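Local coordinates for sulfonate ABC transporter, periplasmic sulfonate-binding protein SsuA (Methylobacillus flagellatus, PDB 3UIF) that probably binds sulfonates or related sulfate esters in the periplasm and delivers them to an ABC transporter for uptake, at residues A[114-126]-A[141-155]. Sequence-based numbering, arbitrary orientation.
Sequences IKDLKGKKIALHR and EGLTFKDFKIVNVNP. With SO4 (sulfate ion), chain B.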
ATOM      1  N   ILE A 114      -3.445  14.006 -19.148  1.00 55.19           N
ATOM      2  CA  ILE A 114      -3.492  12.714 -19.842  1.00 55.58           C
ATOM      3  C   ILE A 114      -4.136  12.801 -21.233  1.00 57.78           C
ATOM      4  O   ILE A 114      -3.756  12.062 -22.139  1.00 58.64           O
ATOM      5  CB  ILE A 114      -4.165  11.611 -18.974  1.00 54.79           C
ATOM      6  CG1 ILE A 114      -4.218  10.260 -19.703  1.00 55.17           C
ATOM      7  CG2 ILE A 114      -5.559  12.023 -18.532  1.00 54.89           C
ATOM      8  CD1 ILE A 114      -2.896   9.521 -19.760  1.00 54.05           C
ATOM      9  N   LYS A 115      -5.084  13.726 -21.386  1.00 58.90           N
ATOM     10  CA  LYS A 115      -5.771  13.955 -22.658  1.00 61.34           C
ATOM     11  C   LYS A 115      -4.769  14.076 -23.799  1.00 62.26           C
ATOM     12  O   LYS A 115      -4.947  13.464 -24.851  1.00 64.04           O
ATOM     13  CB  LYS A 115      -6.664  15.207 -22.587  1.00 62.47           C
ATOM     14  CG  LYS A 115      -7.900  15.055 -21.703  1.00 64.01           C
ATOM     15  CD  LYS A 115      -8.887  16.218 -21.823  1.00 67.05           C
ATOM     16  CE  LYS A 115      -8.348  17.515 -21.225  1.00 67.00           C
ATOM     17  NZ  LYS A 115      -8.119  17.427 -19.754  1.00 65.00           N
ATOM     18  N   ASP A 116      -3.696  14.830 -23.556  1.00 61.52           N
ATOM     19  CA  ASP A 116      -2.685  15.133 -24.569  1.00 62.91           C
ATOM     20  C   ASP A 116      -1.879  13.913 -25.003  1.00 62.49           C
ATOM     21  O   ASP A 116      -1.101  13.973 -25.954  1.00 63.44           O
ATOM     22  CB  ASP A 116      -1.737  16.214 -24.048  1.00 61.55           C
ATOM     23  CG  ASP A 116      -2.447  17.535 -23.767  1.00 63.66           C
ATOM     24  OD1 ASP A 116      -3.372  17.892 -24.541  1.00 64.80           O
ATOM     25  OD2 ASP A 116      -2.078  18.224 -22.781  1.00 62.89           O
ATOM     26  N   LEU A 117      -2.064  12.801 -24.313  1.00 61.13           N
ATOM     27  CA  LEU A 117      -1.256  11.634 -24.594  1.00 60.91           C
ATOM     28  C   LEU A 117      -2.019  10.613 -25.404  1.00 62.48           C
ATOM     29  O   LEU A 117      -1.543   9.487 -25.604  1.00 62.52           O
ATOM     30  CB  LEU A 117      -0.724  11.023 -23.295  1.00 58.74           C
ATOM     31  CG  LEU A 117       0.206  11.961 -22.528  1.00 57.03           C
ATOM     32  CD1 LEU A 117       0.607  11.335 -21.204  1.00 54.96           C
ATOM     33  CD2 LEU A 117       1.427  12.330 -23.370  1.00 57.67           C
ATOM     34  N   LYS A 118      -3.204  11.010 -25.870  1.00 63.90           N
ATOM     35  CA  LYS A 118      -4.017  10.165 -26.742  1.00 65.78           C
ATOM     36  C   LYS A 118      -3.205   9.694 -27.944  1.00 67.30           C
ATOM     37  O   LYS A 118      -2.556  10.494 -28.613  1.00 68.14           O
ATOM     38  CB  LYS A 118      -5.266  10.913 -27.208  1.00 67.45           C
ATOM     39  CG  LYS A 118      -6.320  11.123 -26.127  1.00 66.74           C
ATOM     40  CD  LYS A 118      -7.657  11.502 -26.742  1.00 69.15           C
ATOM     41  CE  LYS A 118      -8.262  10.314 -27.479  1.00 71.28           C
ATOM     42  NZ  LYS A 118      -9.542  10.667 -28.150  1.00 74.35           N
ATOM     43  N   GLY A 119      -3.236   8.384 -28.178  1.00 67.82           N
ATOM     44  CA  GLY A 119      -2.521   7.751 -29.276  1.00 69.53           C
ATOM     45  C   GLY A 119      -1.023   7.655 -29.072  1.00 68.43           C
ATOM     46  O   GLY A 119      -0.301   7.246 -29.978  1.00 69.96           O
ATOM     47  N   LYS A 120      -0.554   8.028 -27.883  1.00 66.08           N
ATOM     48  CA  LYS A 120       0.875   8.009 -27.554  1.00 65.08           C
ATOM     49  C   LYS A 120       1.291   6.756 -26.787  1.00 63.54           C
ATOM     50  O   LYS A 120       0.443   5.974 -26.351  1.00 63.36           O
ATOM     51  CB  LYS A 120       1.254   9.256 -26.745  1.00 63.57           C
ATOM     52  CG  LYS A 120       0.947  10.580 -27.426  1.00 64.73           C
ATOM     53  CD  LYS A 120       2.059  11.028 -28.353  1.00 65.65           C
ATOM     54  CE  LYS A 120       1.730  12.374 -28.981  1.00 67.05           C
ATOM     55  NZ  LYS A 120       2.758  12.733 -29.994  1.00 69.09           N
ATOM     56  N   LYS A 121       2.607   6.577 -26.649  1.00 63.54           N
ATOM     57  CA  LYS A 121       3.214   5.497 -25.846  1.00 62.20           C
ATOM     58  C   LYS A 121       3.334   5.867 -24.362  1.00 58.54           C
ATOM     59  O   LYS A 121       4.001   6.840 -24.011  1.00 57.20           O
ATOM     60  CB  LYS A 121       4.601   5.140 -26.396  1.00 61.66           C
ATOM     61  CG  LYS A 121       4.618   4.007 -27.417  1.00 65.08           C
ATOM     62  CD  LYS A 121       5.919   3.967 -28.219  1.00 67.02           C
ATOM     63  CE  LYS A 121       5.829   4.781 -29.507  1.00 69.81           C
ATOM     64  NZ  LYS A 121       7.169   5.160 -30.050  1.00 71.81           N
ATOM     65  N   ILE A 122       2.674   5.095 -23.500  1.00 57.37           N
ATOM     66  CA  ILE A 122       2.821   5.257 -22.050  1.00 54.52           C
ATOM     67  C   ILE A 122       3.341   3.969 -21.402  1.00 54.84           C
ATOM     68  O   ILE A 122       2.707   2.905 -21.493  1.00 54.99           O
ATOM     69  CB  ILE A 122       1.528   5.766 -21.356  1.00 54.22           C
ATOM     70  CG1 ILE A 122       1.066   7.093 -21.975  1.00 55.00           C
ATOM     71  CG2 ILE A 122       1.753   5.961 -19.858  1.00 52.50           C
ATOM     72  CD1 ILE A 122      -0.392   7.415 -21.748  1.00 55.71           C
ATOM     73  N   ALA A 123       4.509   4.097 -20.765  1.00 54.06           N
ATOM     74  CA  ALA A 123       5.148   3.022 -20.008  1.00 53.24           C
ATOM     75  C   ALA A 123       4.421   2.815 -18.684  1.00 51.64           C
ATOM     76  O   ALA A 123       4.333   3.732 -17.859  1.00 49.93           O
ATOM     77  CB  ALA A 123       6.621   3.346 -19.770  1.00 52.67           C
ATOM     78  N   LEU A 124       3.876   1.618 -18.494  1.00 51.80           N
ATOM     79  CA  LEU A 124       3.138   1.300 -17.273  1.00 50.11           C
ATOM     80  C   LEU A 124       3.310  -0.164 -16.903  1.00 50.66           C
ATOM     81  O   LEU A 124       3.110  -1.049 -17.739  1.00 52.06           O
ATOM     82  CB  LEU A 124       1.653   1.620 -17.448  1.00 50.39           C
ATOM     83  CG  LEU A 124       0.641   0.988 -16.482  1.00 49.69           C
ATOM     84  CD1 LEU A 124       0.701   1.599 -15.082  1.00 47.69           C
ATOM     85  CD2 LEU A 124      -0.768   1.081 -17.061  1.00 50.37           C
ATOM     86  N   HIS A 125       3.668  -0.424 -15.647  1.00 49.35           N
ATOM     87  CA  HIS A 125       3.823  -1.808 -15.218  1.00 49.53           C
ATOM     88  C   HIS A 125       2.505  -2.480 -14.958  1.00 49.62           C
ATOM     89  O   HIS A 125       1.952  -2.387 -13.865  1.00 48.39           O
ATOM     90  CB  HIS A 125       4.745  -1.935 -14.014  1.00 48.79           C
ATOM     91  CG  HIS A 125       5.368  -3.305 -13.886  1.00 49.60           C
ATOM     92  ND1 HIS A 125       5.916  -3.754 -12.741  1.00 49.66           N
ATOM     93  CD2 HIS A 125       5.495  -4.337 -14.814  1.00 51.02           C
ATOM     94  CE1 HIS A 125       6.375  -5.002 -12.930  1.00 50.81           C
ATOM     95  NE2 HIS A 125       6.120  -5.355 -14.199  1.00 51.45           N
ATOM     96  N   ARG A 126       2.013  -3.186 -15.968  1.00 51.67           N
ATOM     97  CA  ARG A 126       0.686  -3.812 -15.911  1.00 51.77           C
ATOM     98  C   ARG A 126       0.529  -4.870 -14.820  1.00 51.10           C
ATOM     99  O   ARG A 126       1.477  -5.586 -14.498  1.00 51.69           O
ATOM    100  CB  ARG A 126       0.306  -4.357 -17.276  1.00 53.49           C
ATOM    101  CG  ARG A 126       0.323  -3.247 -18.311  1.00 54.48           C
ATOM    102  CD  ARG A 126      -0.386  -3.654 -19.580  1.00 61.09           C
ATOM    103  NE  ARG A 126      -1.823  -3.466 -19.471  1.00 61.44           N
ATOM    104  CZ  ARG A 126      -2.651  -3.527 -20.507  1.00 64.54           C
ATOM    105  NH1 ARG A 126      -2.178  -3.766 -21.730  1.00 65.08           N
ATOM    106  NH2 ARG A 126      -3.950  -3.340 -20.318  1.00 66.00           N
ATOM    107  N   GLU A 141     -11.586  11.032 -17.251  1.00 58.74           N
ATOM    108  CA  GLU A 141     -11.533  11.944 -18.399  1.00 61.11           C
ATOM    109  C   GLU A 141     -12.117  11.313 -19.669  1.00 63.16           C
ATOM    110  O   GLU A 141     -11.930  11.824 -20.780  1.00 64.46           O
ATOM    111  CB  GLU A 141     -10.121  12.534 -18.581  1.00 59.70           C
ATOM    112  CG  GLU A 141      -9.570  13.149 -17.282  1.00 57.72           C
ATOM    113  CD  GLU A 141      -8.750  14.441 -17.453  1.00 61.25           C
ATOM    114  OE1 GLU A 141      -7.773  14.648 -16.670  1.00 59.77           O
ATOM    115  OE2 GLU A 141      -9.085  15.265 -18.346  1.00 63.06           O
ATOM    116  N   GLY A 142     -12.859  10.216 -19.477  1.00 63.29           N
ATOM    117  CA  GLY A 142     -13.648   9.573 -20.528  1.00 65.68           C
ATOM    118  C   GLY A 142     -12.801   8.891 -21.578  1.00 66.27           C
ATOM    119  O   GLY A 142     -13.071   8.995 -22.774  1.00 68.60           O
ATOM    120  N   LEU A 143     -11.763   8.200 -21.125  1.00 64.25           N
ATOM    121  CA  LEU A 143     -10.836   7.515 -22.014  1.00 64.59           C
ATOM    122  C   LEU A 143     -10.695   6.070 -21.583  1.00 63.94           C
ATOM    123  O   LEU A 143     -11.151   5.694 -20.493  1.00 62.77           O
ATOM    124  CB  LEU A 143      -9.463   8.180 -21.957  1.00 62.85           C
ATOM    125  CG  LEU A 143      -9.368   9.684 -22.183  1.00 63.40           C
ATOM    126  CD1 LEU A 143      -7.956  10.146 -21.863  1.00 61.30           C
ATOM    127  CD2 LEU A 143      -9.760  10.041 -23.617  1.00 66.94           C
ATOM    128  N   THR A 144     -10.038   5.276 -22.430  1.00 64.46           N
ATOM    129  CA  THR A 144      -9.750   3.863 -22.156  1.00 64.13           C
ATOM    130  C   THR A 144      -8.301   3.525 -22.555  1.00 63.10           C
ATOM    131  O   THR A 144      -7.603   4.356 -23.166  1.00 63.39           O
ATOM    132  CB  THR A 144     -10.764   2.936 -22.896  1.00 66.71           C
ATOM    133  OG1 THR A 144     -10.154   1.672 -23.204  1.00 66.87           O
ATOM    134  CG2 THR A 144     -11.239   3.574 -24.213  1.00 69.37           C
ATOM    135  N   PHE A 145      -7.864   2.311 -22.212  1.00 62.80           N
ATOM    136  CA  PHE A 145      -6.609   1.736 -22.723  1.00 62.66           C
ATOM    137  C   PHE A 145      -6.503   1.757 -24.243  1.00 65.18           C
ATOM    138  O   PHE A 145      -5.414   1.968 -24.786  1.00 65.27           O
ATOM    139  CB  PHE A 145      -6.427   0.311 -22.208  1.00 62.19           C
ATOM    140  CG  PHE A 145      -6.196   0.257 -20.738  1.00 59.62           C
ATOM    141  CD1 PHE A 145      -7.274   0.248 -19.849  1.00 59.49           C
ATOM    142  CD2 PHE A 145      -4.900   0.283 -20.226  1.00 58.21           C
ATOM    143  CE1 PHE A 145      -7.054   0.245 -18.475  1.00 56.95           C
ATOM    144  CE2 PHE A 145      -4.678   0.276 -18.853  1.00 56.12           C
ATOM    145  CZ  PHE A 145      -5.751   0.258 -17.983  1.00 55.23           C
ATOM    146  N   LYS A 146      -7.635   1.555 -24.918  1.00 67.41           N
ATOM    147  CA  LYS A 146      -7.714   1.636 -26.380  1.00 70.12           C
ATOM    148  C   LYS A 146      -7.020   2.862 -26.969  1.00 70.03           C
ATOM    149  O   LYS A 146      -6.490   2.804 -28.078  1.00 71.98           O
ATOM    150  CB  LYS A 146      -9.178   1.624 -26.838  1.00 72.57           C
ATOM    151  CG  LYS A 146      -9.931   0.332 -26.545  1.00 74.36           C
ATOM    152  CD  LYS A 146      -9.043  -0.886 -26.785  1.00 73.75           C
ATOM    153  CE  LYS A 146      -9.831  -2.191 -26.690  1.00 77.11           C
ATOM    154  NZ  LYS A 146      -8.946  -3.370 -26.935  1.00 78.36           N
ATOM    155  N   ASP A 147      -7.016   3.960 -26.217  1.00 68.36           N
ATOM    156  CA  ASP A 147      -6.520   5.247 -26.713  1.00 68.64           C
ATOM    157  C   ASP A 147      -5.033   5.470 -26.519  1.00 66.67           C
ATOM    158  O   ASP A 147      -4.522   6.565 -26.784  1.00 66.47           O
ATOM    159  CB  ASP A 147      -7.264   6.385 -26.033  1.00 67.48           C
ATOM    160  CG  ASP A 147      -8.733   6.336 -26.297  1.00 70.55           C
ATOM    161  OD1 ASP A 147      -9.156   5.445 -27.075  1.00 71.69           O
ATOM    162  OD2 ASP A 147      -9.457   7.181 -25.726  1.00 71.05           O
ATOM    163  N   PHE A 148      -4.333   4.446 -26.054  1.00 65.84           N
ATOM    164  CA  PHE A 148      -2.907   4.570 -25.870  1.00 64.43           C
ATOM    165  C   PHE A 148      -2.207   3.295 -26.298  1.00 65.73           C
ATOM    166  O   PHE A 148      -2.794   2.210 -26.253  1.00 66.22           O
ATOM    167  CB  PHE A 148      -2.605   4.880 -24.409  1.00 61.65           C
ATOM    168  CG  PHE A 148      -3.421   6.017 -23.847  1.00 61.07           C
ATOM    169  CD1 PHE A 148      -2.979   7.335 -23.961  1.00 60.50           C
ATOM    170  CD2 PHE A 148      -4.637   5.772 -23.207  1.00 60.84           C
ATOM    171  CE1 PHE A 148      -3.724   8.382 -23.438  1.00 60.24           C
ATOM    172  CE2 PHE A 148      -5.388   6.816 -22.695  1.00 60.05           C
ATOM    173  CZ  PHE A 148      -4.931   8.123 -22.806  1.00 60.15           C
ATOM    174  N   LYS A 149      -0.964   3.430 -26.746  1.00 65.60           N
ATOM    175  CA  LYS A 149      -0.075   2.281 -26.805  1.00 66.18           C
ATOM    176  C   LYS A 149       0.555   2.124 -25.402  1.00 63.75           C
ATOM    177  O   LYS A 149       1.359   2.956 -24.968  1.00 61.80           O
ATOM    178  CB  LYS A 149       0.977   2.434 -27.920  1.00 67.42           C
ATOM    179  CG  LYS A 149       1.825   1.182 -28.177  1.00 69.06           C
ATOM    180  CD  LYS A 149       2.649   1.317 -29.456  1.00 72.29           C
ATOM    181  CE  LYS A 149       3.009  -0.044 -30.054  1.00 74.52           C
ATOM    182  NZ  LYS A 149       3.497   0.024 -31.469  1.00 77.01           N
ATOM    183  N   ILE A 150       0.148   1.075 -24.692  1.00 62.19           N
ATOM    184  CA  ILE A 150       0.694   0.778 -23.372  1.00 60.24           C
ATOM    185  C   ILE A 150       1.909  -0.129 -23.472  1.00 60.14           C
ATOM    186  O   ILE A 150       1.796  -1.293 -23.860  1.00 61.45           O
ATOM    187  CB  ILE A 150      -0.342   0.107 -22.429  1.00 58.83           C
ATOM    188  CG1 ILE A 150      -1.705   0.821 -22.482  1.00 59.19           C
ATOM    189  CG2 ILE A 150       0.211   0.008 -21.006  1.00 56.70           C
ATOM    190  CD1 ILE A 150      -1.698   2.245 -21.973  1.00 57.94           C
ATOM    191  N   VAL A 151       3.064   0.415 -23.102  1.00 58.78           N
ATOM    192  CA  VAL A 151       4.309  -0.346 -23.031  1.00 59.50           C
ATOM    193  C   VAL A 151       4.387  -0.969 -21.643  1.00 57.70           C
ATOM    194  O   VAL A 151       4.504  -0.253 -20.650  1.00 55.58           O
ATOM    195  CB  VAL A 151       5.558   0.553 -23.297  1.00 59.42           C
ATOM    196  CG1 VAL A 151       6.828  -0.281 -23.455  1.00 60.63           C
ATOM    197  CG2 VAL A 151       5.362   1.441 -24.526  1.00 59.72           C
ATOM    198  N   ASN A 152       4.299  -2.296 -21.568  1.00 57.58           N
ATOM    199  CA  ASN A 152       4.350  -2.981 -20.277  1.00 56.71           C
ATOM    200  C   ASN A 152       5.785  -3.298 -19.803  1.00 56.38           C
ATOM    201  O   ASN A 152       6.393  -4.282 -20.241  1.00 57.91           O
ATOM    202  CB  ASN A 152       3.447  -4.225 -20.282  1.00 57.54           C
ATOM    203  CG  ASN A 152       3.497  -5.001 -18.975  1.00 56.09           C
ATOM    204  OD1 ASN A 152       3.714  -4.438 -17.897  1.00 54.30           O
ATOM    205  ND2 ASN A 152       3.295  -6.306 -19.063  1.00 56.86           N
ATOM    206  N   VAL A 153       6.301  -2.448 -18.908  1.00 54.64           N
ATOM    207  CA  VAL A 153       7.670  -2.542 -18.376  1.00 54.52           C
ATOM    208  C   VAL A 153       7.727  -2.196 -16.881  1.00 52.41           C
ATOM    209  O   VAL A 153       6.901  -1.431 -16.374  1.00 51.35           O
ATOM    210  CB  VAL A 153       8.650  -1.599 -19.116  1.00 55.00           C
ATOM    211  CG1 VAL A 153       8.920  -2.084 -20.539  1.00 57.64           C
ATOM    212  CG2 VAL A 153       8.142  -0.162 -19.115  1.00 54.05           C
ATOM    213  N   ASN A 154       8.710  -2.740 -16.167  1.00 52.23           N
ATOM    214  CA  ASN A 154       8.912  -2.334 -14.779  1.00 51.26           C
ATOM    215  C   ASN A 154       9.304  -0.834 -14.672  1.00 50.28           C
ATOM    216  O   ASN A 154       9.636  -0.204 -15.671  1.00 50.83           O
ATOM    217  CB  ASN A 154       9.912  -3.257 -14.070  1.00 51.91           C
ATOM    218  CG  ASN A 154      11.263  -3.292 -14.756  1.00 53.24           C
ATOM    219  OD1 ASN A 154      12.105  -2.421 -14.541  1.00 53.18           O
ATOM    220  ND2 ASN A 154      11.479  -4.310 -15.584  1.00 55.33           N
ATOM    221  N   PRO A 155       9.240  -0.255 -13.461  1.00 49.10           N
ATOM    222  CA  PRO A 155       9.525   1.171 -13.311  1.00 47.64           C
ATOM    223  C   PRO A 155      10.934   1.581 -13.751  1.00 49.15           C
ATOM    224  O   PRO A 155      11.145   2.727 -14.124  1.00 48.87           O
ATOM    225  CB  PRO A 155       9.374   1.402 -11.809  1.00 47.06           C
ATOM    226  CG  PRO A 155       8.500   0.283 -11.339  1.00 48.96           C
ATOM    227  CD  PRO A 155       8.926  -0.886 -12.167  1.00 48.40           C
TER
HETATM  228  S   SO4 B 501       7.639  -3.586  -9.681  1.00 54.44           S
HETATM  229  O1  SO4 B 501       8.635  -2.726  -8.974  1.00 53.37           O
HETATM  230  O2  SO4 B 501       6.763  -4.185  -8.627  1.00 54.12           O
HETATM  231  O3  SO4 B 501       6.834  -2.804 -10.661  1.00 47.62           O
HETATM  232  O4  SO4 B 501       8.307  -4.626 -10.510  1.00 49.91           O
HETATM  233  O   HOH W   1       0.786  -3.961 -22.440  1.00 49.34           O
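Parallel strand pairing joins Lys121, Ile122 and Ala123 to Lys149, Ile150 and Val151. Ile122 uses both its backbone polar atoms: N donates to Lys149 O (2.9 Å) and O accepts from Val151 N. Beyond the strands, Asn152 OD1 takes Arg126 N at 2.9 Å from above its carbonyl plane; CG of Asn152, anti to the backbone N (chi1 178°), carries the amide across.

Apolar packing centres on Phe148, whose ring tip CZ meets Ile114 CG1 (3.8 Å) while Ile122 CD1 comes obliquely against CD1. Leu138 of helix 130-140 touches both Ile114 and Phe148. At the periphery, Lys115 NZ forms a salt bridge with Glu141, donating to the syn lone pair of OE2 (2.8 Å).

At the other end, Asn154 CA sits over the His125 ring face in a CH-pi contact, 3.8 Å from its centroid, and ND1 of His125 donates a hydrogen bond to a sulfate, probably a crystallisation additive, that Arg128 also holds. Without the imidazole, as with an alanine here, the sulfate is likely to lose one donor and Asn154 CA the ring face it rests on. Strand 121-124, helix 130-140 and edge strand 149-151 form a beta-alpha-beta crossover within the five-stranded mixed sheet of this periplasmic binding protein.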